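Local structure of carbohydrate binding module family 33 and 10 domain protein (Teredinibacter turnerae, 6RW7) at residues H1-S9 / T97-H107; P106-F116 / A159-C170. The protein probably cleaves cellulose oxidatively as a copper-dependent AA10 lytic polysaccharide monooxygenase, this chain being the monooxygenase domain of a longer protein. All blocks are in the same frame, centred on the assembly; numbering follows the deposited sequence.

Contact 1 of 2, residues H1-S9 / T97-H107; sequences HGYIESPPS and TFVWDISYGPH. With CU1 (copper (I) ion), chain D; CU (copper (II) ion), chain C.
Strand 3-6 runs antiparallel to strand 97-101, with Tyr3 and Asp101 a hydrogen-bonded pair, Ile4 and Trp100 a non-hydrogen-bonded one, and Glu5 and Ser6 both facing Val99 in a classic beta bulge. Val99 O takes Glu5 N at 2.7 Å and Ser6 N only weakly. Ahead of the strand, Gly2 CA lies 3.1 Å from Asp101 O, where a side chain would clash. The chain start then meets His107 in the histidine brace that marks the active site of these monooxygenases. The copper(I) ion is held by His1 N at 2.2 Å, His1 ND1 at 1.9 Å and His107 NE2 at 2.0 Å. His1 CG lies anti to its carbonyl carbon (chi1 -77°), beside the amino group, which lets ring and terminus chelate one metal. Gly105 carries no side chain that would hit this copper, and its O lies above one face of the His107 ring, toward the rim. Within the pair of strands, Ile4 CG1 sits over the five-membered ring of Trp100, 3.6 Å from its centroid and 15° off the normal. On the other side of the sheet Asp101 CB lies over the Tyr3 ring. Asp101 OD2 and Glu5 OE1 bind a copper(II) ion, their carboxylate planes 22° apart, and His165 completes the protein ligands; Ser103 N (an Asx turn) and Ser103 OG both donate to Asp101 OD1, so that with the metal on OD2 the carboxylate's rotation is probably fixed. Helix 10-17 packs on Tyr3 and Glu5, strand 193-202 touches Trp100 and Pro7, and strand 165-172 flanks strand 97-101 along its remaining edge.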
loop_
_atom_site.group_PDB
_atom_site.type_symbol
_atom_site.label_atom_id
_atom_site.label_comp_id
_atom_site.label_asym_id
_atom_site.label_seq_id
_atom_site.Cartn_x
_atom_site.Cartn_y
_atom_site.Cartn_z
ATOM N N HIS A 1 -2.709 5.728 -11.477
ATOM C CA HIS A 1 -2.301 6.427 -10.243
ATOM C C HIS A 1 -3.259 6.080 -9.126
ATOM O O HIS A 1 -4.480 6.253 -9.301
ATOM C CB HIS A 1 -2.263 7.939 -10.455
ATOM C CG HIS A 1 -1.042 8.315 -11.197
ATOM N ND1 HIS A 1 -0.786 7.826 -12.473
ATOM C CD2 HIS A 1 0.028 9.035 -10.827
ATOM C CE1 HIS A 1 0.400 8.260 -12.876
ATOM N NE2 HIS A 1 0.918 9.023 -11.887
ATOM N N GLY A 2 -2.740 5.541 -8.038
ATOM C CA GLY A 2 -3.636 5.067 -6.985
ATOM C C GLY A 2 -2.935 4.629 -5.731
ATOM O O GLY A 2 -1.699 4.596 -5.648
ATOM N N TYR A 3 -3.768 4.279 -4.776
ATOM C CA TYR A 3 -3.349 3.958 -3.390
ATOM C C TYR A 3 -4.530 3.249 -2.738
ATOM O O TYR A 3 -5.654 3.330 -3.261
ATOM C CB TYR A 3 -2.959 5.239 -2.627
ATOM C CG TYR A 3 -4.060 6.264 -2.612
ATOM C CD1 TYR A 3 -4.276 7.077 -3.703
ATOM C CD2 TYR A 3 -4.957 6.343 -1.555
ATOM C CE1 TYR A 3 -5.360 7.923 -3.759
ATOM C CE2 TYR A 3 -6.040 7.212 -1.589
ATOM C CZ TYR A 3 -6.231 8.014 -2.692
ATOM O OH TYR A 3 -7.300 8.881 -2.742
ATOM N N ILE A 4 -4.305 2.584 -1.623
ATOM C CA ILE A 4 -5.390 1.893 -0.913
ATOM C C ILE A 4 -6.112 2.898 -0.009
ATOM O O ILE A 4 -5.494 3.503 0.904
ATOM C CB ILE A 4 -4.887 0.638 -0.191
ATOM C CG1 ILE A 4 -4.443 -0.398 -1.227
ATOM C CG2 ILE A 4 -5.943 0.083 0.760
ATOM C CD1 ILE A 4 -3.826 -1.624 -0.623
ATOM N N GLU A 5 -7.411 3.001 -0.218
ATOM C CA GLU A 5 -8.302 3.899 0.547
ATOM C C GLU A 5 -8.846 3.202 1.791
ATOM O O GLU A 5 -8.983 3.875 2.831
ATOM C CB GLU A 5 -9.418 4.359 -0.382
ATOM C CG GLU A 5 -10.504 5.164 0.299
ATOM C CD GLU A 5 -11.474 5.771 -0.698
ATOM O OE1 GLU A 5 -11.021 6.332 -1.704
ATOM O OE2 GLU A 5 -12.680 5.671 -0.451
ATOM N N SER A 6 -9.201 1.930 1.685
ATOM C CA SER A 6 -9.818 1.172 2.793
ATOM C C SER A 6 -9.269 -0.240 2.792
ATOM O O SER A 6 -9.336 -0.884 1.758
ATOM C CB SER A 6 -11.328 1.148 2.669
ATOM O OG SER A 6 -11.850 0.435 3.766
ATOM N N PRO A 7 -8.698 -0.765 3.899
ATOM C CA PRO A 7 -8.369 0.029 5.084
ATOM C C PRO A 7 -7.376 1.124 4.699
ATOM O O PRO A 7 -6.692 1.026 3.663
ATOM C CB PRO A 7 -7.701 -0.976 6.016
ATOM C CG PRO A 7 -7.132 -1.994 5.044
ATOM C CD PRO A 7 -8.199 -2.140 3.980
ATOM N N PRO A 8 -7.317 2.226 5.462
ATOM C CA PRO A 8 -6.556 3.378 5.009
ATOM C C PRO A 8 -5.055 3.100 4.989
ATOM O O PRO A 8 -4.461 2.837 6.016
ATOM C CB PRO A 8 -6.897 4.497 5.996
ATOM C CG PRO A 8 -7.436 3.768 7.208
ATOM C CD PRO A 8 -8.074 2.497 6.689
ATOM N N SER A 9 -4.459 3.257 3.812
ATOM C CA SER A 9 -3.004 3.133 3.609
ATOM C C SER A 9 -2.283 4.357 4.159
ATOM O O SER A 9 -2.911 5.366 4.530
ATOM C CB SER A 9 -2.657 2.986 2.144
ATOM O OG SER A 9 -2.957 4.180 1.438
ATOM N N THR A 97 -12.252 -6.967 2.229
ATOM C CA THR A 97 -12.215 -6.225 0.948
ATOM C C THR A 97 -11.207 -5.085 1.067
ATOM O O THR A 97 -11.316 -4.259 1.997
ATOM C CB THR A 97 -13.599 -5.751 0.504
ATOM O OG1 THR A 97 -14.396 -6.928 0.416
ATOM C CG2 THR A 97 -13.562 -5.072 -0.846
ATOM N N PHE A 98 -10.268 -5.025 0.132
ATOM C CA PHE A 98 -9.308 -3.903 0.008
ATOM C C PHE A 98 -9.779 -3.003 -1.127
ATOM O O PHE A 98 -10.119 -3.520 -2.184
ATOM C CB PHE A 98 -7.896 -4.412 -0.274
ATOM C CG PHE A 98 -7.275 -5.132 0.888
ATOM C CD1 PHE A 98 -7.539 -6.475 1.117
ATOM C CD2 PHE A 98 -6.462 -4.456 1.780
ATOM C CE1 PHE A 98 -7.012 -7.113 2.230
ATOM C CE2 PHE A 98 -5.902 -5.112 2.861
ATOM C CZ PHE A 98 -6.202 -6.428 3.101
ATOM N N VAL A 99 -9.811 -1.706 -0.901
ATOM C CA VAL A 99 -10.324 -0.729 -1.889
ATOM C C VAL A 99 -9.143 0.103 -2.369
ATOM O O VAL A 99 -8.569 0.900 -1.559
ATOM C CB VAL A 99 -11.418 0.148 -1.273
ATOM C CG1 VAL A 99 -11.931 1.131 -2.308
ATOM C CG2 VAL A 99 -12.564 -0.679 -0.690
ATOM N N TRP A 100 -8.786 -0.069 -3.631
ATOM C CA TRP A 100 -7.828 0.845 -4.297
ATOM C C TRP A 100 -8.626 2.023 -4.835
ATOM O O TRP A 100 -9.564 1.803 -5.629
ATOM C CB TRP A 100 -7.085 0.154 -5.423
ATOM C CG TRP A 100 -5.961 -0.727 -4.980
ATOM C CD1 TRP A 100 -6.009 -1.999 -4.487
ATOM C CD2 TRP A 100 -4.587 -0.348 -4.962
ATOM N NE1 TRP A 100 -4.748 -2.445 -4.200
ATOM C CE2 TRP A 100 -3.852 -1.463 -4.511
ATOM C CE3 TRP A 100 -3.904 0.809 -5.329
ATOM C CZ2 TRP A 100 -2.463 -1.432 -4.398
ATOM C CZ3 TRP A 100 -2.527 0.837 -5.213
ATOM C CH2 TRP A 100 -1.824 -0.265 -4.733
ATOM N N ASP A 101 -8.220 3.240 -4.494
ATOM C CA ASP A 101 -8.720 4.443 -5.182
ATOM C C ASP A 101 -7.824 4.692 -6.382
ATOM O O ASP A 101 -6.609 4.863 -6.194
ATOM C CB ASP A 101 -8.723 5.697 -4.310
ATOM C CG ASP A 101 -9.240 6.871 -5.124
ATOM O OD1 ASP A 101 -8.464 7.448 -5.871
ATOM O OD2 ASP A 101 -10.427 7.119 -5.089
ATOM N N ILE A 102 -8.394 4.690 -7.575
ATOM C CA ILE A 102 -7.621 4.956 -8.821
ATOM C C ILE A 102 -8.196 6.200 -9.516
ATOM O O ILE A 102 -7.900 6.408 -10.684
ATOM C CB ILE A 102 -7.553 3.686 -9.711
ATOM C CG1 ILE A 102 -8.888 3.321 -10.376
ATOM C CG2 ILE A 102 -6.997 2.502 -8.925
ATOM C CD1 ILE A 102 -8.723 2.269 -11.456
ATOM N N SER A 103 -8.856 7.077 -8.761
ATOM C CA SER A 103 -9.533 8.278 -9.313
ATOM C C SER A 103 -8.527 9.191 -10.036
ATOM O O SER A 103 -8.895 9.777 -11.070
ATOM C CB SER A 103 -10.273 9.026 -8.249
ATOM O OG SER A 103 -9.377 9.523 -7.281
ATOM N N TYR A 104 -7.298 9.314 -9.545
ATOM C CA TYR A 104 -6.299 10.242 -10.145
ATOM C C TYR A 104 -5.692 9.661 -11.420
ATOM O O TYR A 104 -4.952 10.376 -12.093
ATOM C CB TYR A 104 -5.197 10.582 -9.146
ATOM C CG TYR A 104 -5.720 11.359 -7.977
ATOM C CD1 TYR A 104 -6.134 12.679 -8.110
ATOM C CD2 TYR A 104 -5.855 10.760 -6.737
ATOM C CE1 TYR A 104 -6.647 13.383 -7.033
ATOM C CE2 TYR A 104 -6.358 11.447 -5.647
ATOM C CZ TYR A 104 -6.760 12.766 -5.799
ATOM O OH TYR A 104 -7.251 13.420 -4.709
ATOM N N GLY A 105 -5.960 8.403 -11.738
ATOM C CA GLY A 105 -5.482 7.777 -12.979
ATOM C C GLY A 105 -6.185 6.447 -13.169
ATOM O O GLY A 105 -5.653 5.402 -12.783
ATOM N N PRO A 106 -7.451 6.455 -13.643
ATOM C CA PRO A 106 -8.303 5.273 -13.558
ATOM C C PRO A 106 -8.069 4.294 -14.714
ATOM O O PRO A 106 -8.915 4.104 -15.593
ATOM C CB PRO A 106 -9.702 5.888 -13.522
ATOM C CG PRO A 106 -9.563 7.104 -14.415
ATOM C CD PRO A 106 -8.188 7.649 -14.081
ATOM N N HIS A 107 -6.922 3.631 -14.650
ATOM C CA HIS A 107 -6.441 2.688 -15.686
ATOM C C HIS A 107 -7.151 1.325 -15.522
ATOM O O HIS A 107 -6.465 0.296 -15.405
ATOM C CB HIS A 107 -4.921 2.499 -15.590
ATOM C CG HIS A 107 -4.116 3.729 -15.354
ATOM N ND1 HIS A 107 -4.049 4.755 -16.276
ATOM C CD2 HIS A 107 -3.310 4.081 -14.327
ATOM C CE1 HIS A 107 -3.250 5.702 -15.815
ATOM N NE2 HIS A 107 -2.777 5.312 -14.616
HETATM CU CU CU1 D . -1.850 6.503 -13.357
HETATM CU CU CU C . -12.238 6.931 -3.385
HETATM O O HOH W 1 -5.991 7.664 -7.433
HETATM O O HOH W 2 -7.826 11.784 -2.694
HETATM O O HOH W 3 -12.477 -2.138 3.014
HETATM O O HOH W 4 -13.513 7.792 -4.938
HETATM O O HOH W 5 -2.763 8.594 -14.500
#

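Contact 2 of 2, residues P106-F116 / A159-C170; sequences PHFSDTEELVF and ADMANSHINVTC. With CU1 (copper (I) ion), chain D; CU (copper (II) ion), chain C.
Pro106 CB rests 4.2 Å from Ser164 OG, where the segment leading from the copper(I) site brushes the turn joining strands 159-160 and 165-170. His107, whose ring binds the copper(I) ion, contributes its carbonyl O, which receives Thr111 OG1 at 2.8 Å and closes the intervening loop. Phe108 has the largest share of the contact. Met161, bent at both chi2 (-55°) and chi3 (-66°), curls its SD over the centre of the Phe108 ring, 3.6 Å from the centroid, a Met-aromatic contact. His165 O meets the same ring in its plane, 3.4 Å from Phe108 CE1, while the His165 imidazole binds the copper(II) ion through NE2. Ala159 CB and Ile166 CG1 also pack against Phe108. With alanine in place of Phe108, the Met161 thioether is likely to lose its aromatic partner and a gap to open between loop and hairpin. That hairpin is closed by paired backbone bonds between Asp160 and His165, with a G1 beta bulge at Ser164. Beyond the loop the chain becomes strand 111-116, which belongs to the second sheet of the beta sandwich forming the core of this family; it crosses strand 165-170 at 52°, their axes 9.2 Å apart. Thr111 meets Ile166 tip to tip, and its OG1 is also hydrogen-bonded to Trp185 NE1. Leu114 CG presses on Val168 CG2 at 3.3 Å, tighter than usual carbon contact. Phe116 then takes Cys170 SG over one face, 4.0 Å from the ring centroid, with that sulfur fixed by its disulfide to Cys142.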
loop_
_atom_site.group_PDB
_atom_site.type_symbol
_atom_site.label_atom_id
_atom_site.label_comp_id
_atom_site.label_asym_id
_atom_site.label_seq_id
_atom_site.Cartn_x
_atom_site.Cartn_y
_atom_site.Cartn_z
ATOM N N PRO A 106 -7.451 6.455 -13.643
ATOM C CA PRO A 106 -8.303 5.273 -13.558
ATOM C C PRO A 106 -8.069 4.294 -14.714
ATOM O O PRO A 106 -8.915 4.104 -15.593
ATOM C CB PRO A 106 -9.702 5.888 -13.522
ATOM C CG PRO A 106 -9.563 7.104 -14.415
ATOM C CD PRO A 106 -8.188 7.649 -14.081
ATOM N N HIS A 107 -6.922 3.631 -14.650
ATOM C CA HIS A 107 -6.441 2.688 -15.686
ATOM C C HIS A 107 -7.151 1.325 -15.522
ATOM O O HIS A 107 -6.465 0.296 -15.405
ATOM C CB HIS A 107 -4.921 2.499 -15.590
ATOM C CG HIS A 107 -4.116 3.729 -15.354
ATOM N ND1 HIS A 107 -4.049 4.755 -16.276
ATOM C CD2 HIS A 107 -3.310 4.081 -14.327
ATOM C CE1 HIS A 107 -3.250 5.702 -15.815
ATOM N NE2 HIS A 107 -2.777 5.312 -14.616
ATOM N N PHE A 108 -8.472 1.287 -15.572
ATOM C CA PHE A 108 -9.255 0.031 -15.518
ATOM C C PHE A 108 -8.902 -0.861 -16.706
ATOM O O PHE A 108 -8.752 -2.063 -16.527
ATOM C CB PHE A 108 -10.748 0.337 -15.515
ATOM C CG PHE A 108 -11.262 0.887 -14.211
ATOM C CD1 PHE A 108 -11.433 0.060 -13.116
ATOM C CD2 PHE A 108 -11.632 2.220 -14.093
ATOM C CE1 PHE A 108 -11.959 0.553 -11.928
ATOM C CE2 PHE A 108 -12.153 2.716 -12.909
ATOM C CZ PHE A 108 -12.306 1.883 -11.820
ATOM N N SER A 109 -8.801 -0.274 -17.897
ATOM C CA SER A 109 -8.829 -1.015 -19.184
ATOM C C SER A 109 -7.651 -1.987 -19.336
ATOM O O SER A 109 -7.811 -2.940 -20.118
ATOM C CB SER A 109 -8.904 -0.073 -20.357
ATOM O OG SER A 109 -7.666 0.605 -20.525
ATOM N N ASP A 110 -6.511 -1.770 -18.673
ATOM C CA ASP A 110 -5.363 -2.702 -18.773
ATOM C C ASP A 110 -4.874 -3.062 -17.362
ATOM O O ASP A 110 -3.751 -3.543 -17.248
ATOM C CB ASP A 110 -4.275 -2.162 -19.712
ATOM C CG ASP A 110 -3.705 -0.830 -19.258
ATOM O OD1 ASP A 110 -4.120 -0.325 -18.178
ATOM O OD2 ASP A 110 -2.836 -0.293 -20.003
ATOM N N THR A 111 -5.716 -2.899 -16.342
ATOM C CA THR A 111 -5.425 -3.486 -15.016
ATOM C C THR A 111 -5.246 -4.997 -15.177
ATOM O O THR A 111 -6.098 -5.629 -15.843
ATOM C CB THR A 111 -6.549 -3.215 -14.014
ATOM O OG1 THR A 111 -6.445 -1.837 -13.643
ATOM C CG2 THR A 111 -6.435 -4.081 -12.780
ATOM N N GLU A 112 -4.210 -5.573 -14.583
ATOM C CA GLU A 112 -3.968 -7.034 -14.673
ATOM C C GLU A 112 -3.982 -7.697 -13.294
ATOM O O GLU A 112 -4.563 -8.804 -13.188
ATOM C CB GLU A 112 -2.645 -7.331 -15.360
ATOM C CG GLU A 112 -2.443 -8.820 -15.497
ATOM C CD GLU A 112 -1.411 -9.222 -16.526
ATOM O OE1 GLU A 112 -0.390 -8.521 -16.642
ATOM O OE2 GLU A 112 -1.644 -10.256 -17.210
ATOM N N GLU A 113 -3.342 -7.132 -12.272
ATOM C CA GLU A 113 -3.307 -7.902 -11.013
ATOM C C GLU A 113 -3.221 -6.996 -9.794
ATOM O O GLU A 113 -2.768 -5.851 -9.867
ATOM C CB GLU A 113 -2.178 -8.929 -11.021
ATOM C CG GLU A 113 -0.819 -8.292 -11.194
ATOM C CD GLU A 113 0.382 -9.217 -11.127
ATOM O OE1 GLU A 113 0.213 -10.431 -11.327
ATOM O OE2 GLU A 113 1.478 -8.730 -10.815
ATOM N N LEU A 114 -3.693 -7.556 -8.700
ATOM C CA LEU A 114 -3.658 -6.924 -7.367
ATOM C C LEU A 114 -2.958 -7.936 -6.465
ATOM O O LEU A 114 -3.426 -9.083 -6.374
ATOM C CB LEU A 114 -5.086 -6.666 -6.875
ATOM C CG LEU A 114 -5.952 -5.613 -7.575
ATOM C CD1 LEU A 114 -5.341 -4.245 -7.508
ATOM C CD2 LEU A 114 -6.367 -6.003 -8.987
ATOM N N VAL A 115 -1.846 -7.546 -5.863
ATOM C CA VAL A 115 -0.970 -8.460 -5.087
ATOM C C VAL A 115 -0.819 -7.889 -3.686
ATOM O O VAL A 115 -0.655 -6.684 -3.562
ATOM C CB VAL A 115 0.392 -8.615 -5.796
ATOM C CG1 VAL A 115 1.234 -9.696 -5.169
ATOM C CG2 VAL A 115 0.219 -8.899 -7.282
ATOM N N PHE A 116 -0.842 -8.748 -2.667
ATOM C CA PHE A 116 -0.762 -8.308 -1.261
ATOM C C PHE A 116 0.166 -9.231 -0.489
ATOM O O PHE A 116 -0.015 -10.461 -0.543
ATOM C CB PHE A 116 -2.125 -8.364 -0.584
ATOM C CG PHE A 116 -3.208 -7.516 -1.193
ATOM C CD1 PHE A 116 -3.874 -7.919 -2.341
ATOM C CD2 PHE A 116 -3.542 -6.302 -0.626
ATOM C CE1 PHE A 116 -4.899 -7.142 -2.861
ATOM C CE2 PHE A 116 -4.541 -5.522 -1.167
ATOM C CZ PHE A 116 -5.212 -5.936 -2.284
ATOM N N ALA A 159 -14.555 -3.759 -10.456
ATOM C CA ALA A 159 -14.384 -2.360 -10.886
ATOM C C ALA A 159 -15.591 -1.550 -10.399
ATOM O O ALA A 159 -16.728 -1.921 -10.712
ATOM C CB ALA A 159 -14.233 -2.276 -12.380
ATOM N N ASP A 160 -15.366 -0.483 -9.649
ATOM C CA ASP A 160 -16.427 0.477 -9.279
ATOM C C ASP A 160 -16.187 1.736 -10.106
ATOM O O ASP A 160 -15.377 2.579 -9.716
ATOM C CB ASP A 160 -16.430 0.680 -7.771
ATOM C CG ASP A 160 -17.332 1.794 -7.293
ATOM O OD1 ASP A 160 -17.985 2.454 -8.141
ATOM O OD2 ASP A 160 -17.355 1.973 -6.065
ATOM N N MET A 161 -16.853 1.846 -11.244
ATOM C CA MET A 161 -16.603 2.948 -12.201
ATOM C C MET A 161 -17.106 4.274 -11.618
ATOM O O MET A 161 -16.526 5.322 -11.914
ATOM C CB MET A 161 -17.310 2.656 -13.534
ATOM C CG MET A 161 -16.898 1.342 -14.148
ATOM S SD MET A 161 -15.104 1.272 -14.326
ATOM C CE MET A 161 -14.887 2.581 -15.536
ATOM N N ALA A 162 -18.137 4.230 -10.793
ATOM C CA ALA A 162 -18.747 5.442 -10.209
ATOM C C ALA A 162 -17.771 6.116 -9.251
ATOM O O ALA A 162 -17.648 7.364 -9.293
ATOM C CB ALA A 162 -20.021 5.074 -9.507
ATOM N N ASN A 163 -17.076 5.327 -8.429
ATOM C CA ASN A 163 -16.122 5.880 -7.430
ATOM C C ASN A 163 -14.683 5.860 -7.948
ATOM O O ASN A 163 -13.825 6.385 -7.233
ATOM C CB ASN A 163 -16.210 5.124 -6.115
ATOM C CG ASN A 163 -17.497 5.424 -5.383
ATOM O OD1 ASN A 163 -17.735 6.576 -5.032
ATOM N ND2 ASN A 163 -18.331 4.417 -5.173
ATOM N N SER A 164 -14.425 5.296 -9.122
ATOM C CA SER A 164 -13.054 5.023 -9.632
ATOM C C SER A 164 -12.291 4.214 -8.590
ATOM O O SER A 164 -11.186 4.629 -8.186
ATOM C CB SER A 164 -12.307 6.291 -9.951
ATOM O OG SER A 164 -12.946 6.977 -11.004
ATOM N N HIS A 165 -12.864 3.099 -8.154
ATOM C CA HIS A 165 -12.246 2.171 -7.187
ATOM C C HIS A 165 -12.088 0.790 -7.817
ATOM O O HIS A 165 -12.911 0.390 -8.662
ATOM C CB HIS A 165 -13.069 2.034 -5.907
ATOM C CG HIS A 165 -13.083 3.228 -5.018
ATOM N ND1 HIS A 165 -13.830 3.239 -3.863
ATOM C CD2 HIS A 165 -12.459 4.423 -5.110
ATOM C CE1 HIS A 165 -13.660 4.406 -3.262
ATOM N NE2 HIS A 165 -12.810 5.131 -4.004
ATOM N N ILE A 166 -11.066 0.064 -7.380
ATOM C CA ILE A 166 -10.990 -1.405 -7.584
ATOM C C ILE A 166 -11.165 -2.049 -6.216
ATOM O O ILE A 166 -10.419 -1.689 -5.287
ATOM C CB ILE A 166 -9.673 -1.844 -8.245
ATOM C CG1 ILE A 166 -9.489 -1.246 -9.641
ATOM C CG2 ILE A 166 -9.574 -3.355 -8.249
ATOM C CD1 ILE A 166 -8.101 -1.416 -10.226
ATOM N N ASN A 167 -12.129 -2.959 -6.076
ATOM C CA ASN A 167 -12.381 -3.694 -4.820
ATOM C C ASN A 167 -11.851 -5.122 -4.993
ATOM O O ASN A 167 -12.233 -5.786 -5.970
ATOM C CB ASN A 167 -13.866 -3.706 -4.462
ATOM C CG ASN A 167 -14.490 -2.332 -4.379
ATOM O OD1 ASN A 167 -13.875 -1.388 -3.875
ATOM N ND2 ASN A 167 -15.724 -2.206 -4.861
ATOM N N VAL A 168 -10.945 -5.552 -4.123
ATOM C CA VAL A 168 -10.386 -6.923 -4.173
ATOM C C VAL A 168 -10.741 -7.602 -2.864
ATOM O O VAL A 168 -10.412 -7.033 -1.817
ATOM C CB VAL A 168 -8.858 -6.965 -4.299
ATOM C CG1 VAL A 168 -8.386 -8.355 -4.688
ATOM C CG2 VAL A 168 -8.263 -5.910 -5.177
ATOM N N THR A 169 -11.248 -8.827 -2.917
ATOM C CA THR A 169 -11.540 -9.620 -1.703
ATOM C C THR A 169 -10.398 -10.605 -1.476
ATOM O O THR A 169 -10.012 -11.310 -2.426
ATOM C CB THR A 169 -12.923 -10.256 -1.834
ATOM O OG1 THR A 169 -13.830 -9.174 -2.039
ATOM C CG2 THR A 169 -13.304 -11.044 -0.604
ATOM N N CYS A 170 -9.872 -10.640 -0.255
ATOM C CA CYS A 170 -8.674 -11.425 0.097
ATOM C C CYS A 170 -8.960 -12.187 1.385
ATOM O O CYS A 170 -9.717 -11.683 2.222
ATOM C CB CYS A 170 -7.461 -10.529 0.324
ATOM S SG CYS A 170 -6.845 -9.635 -1.133
HETATM CU CU CU1 D . -1.850 6.503 -13.357
HETATM CU CU CU C . -12.238 6.931 -3.385
HETATM O O HOH W 4 -13.513 7.792 -4.938
HETATM O O HOH W 5 -2.763 8.594 -14.500
#

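The contacts follow in series along the chain, the second segment of contact 1 overlapping the first of contact 2 at Pro106 and His107, and their centres lie about 8 Å apart. Contact 1 joins neighbouring strands of the four-stranded antiparallel sheet; contact 2 packs that sheet against the mixed one. Strand 96-101 ties them together, since its Phe98 N and Trp100 N probably bond Val168 O and Ile166 O, both at 2.8 Å. Each copper site draws on both contacts: His107, in the stretch they share, binds copper(I), whereas His165 of contact 2 joins Glu5 and Asp101 of contact 1 at copper(II). Through Phe108, next to His107, the packing between the sheets thus adjoins the loop that supplies one histidine of the brace.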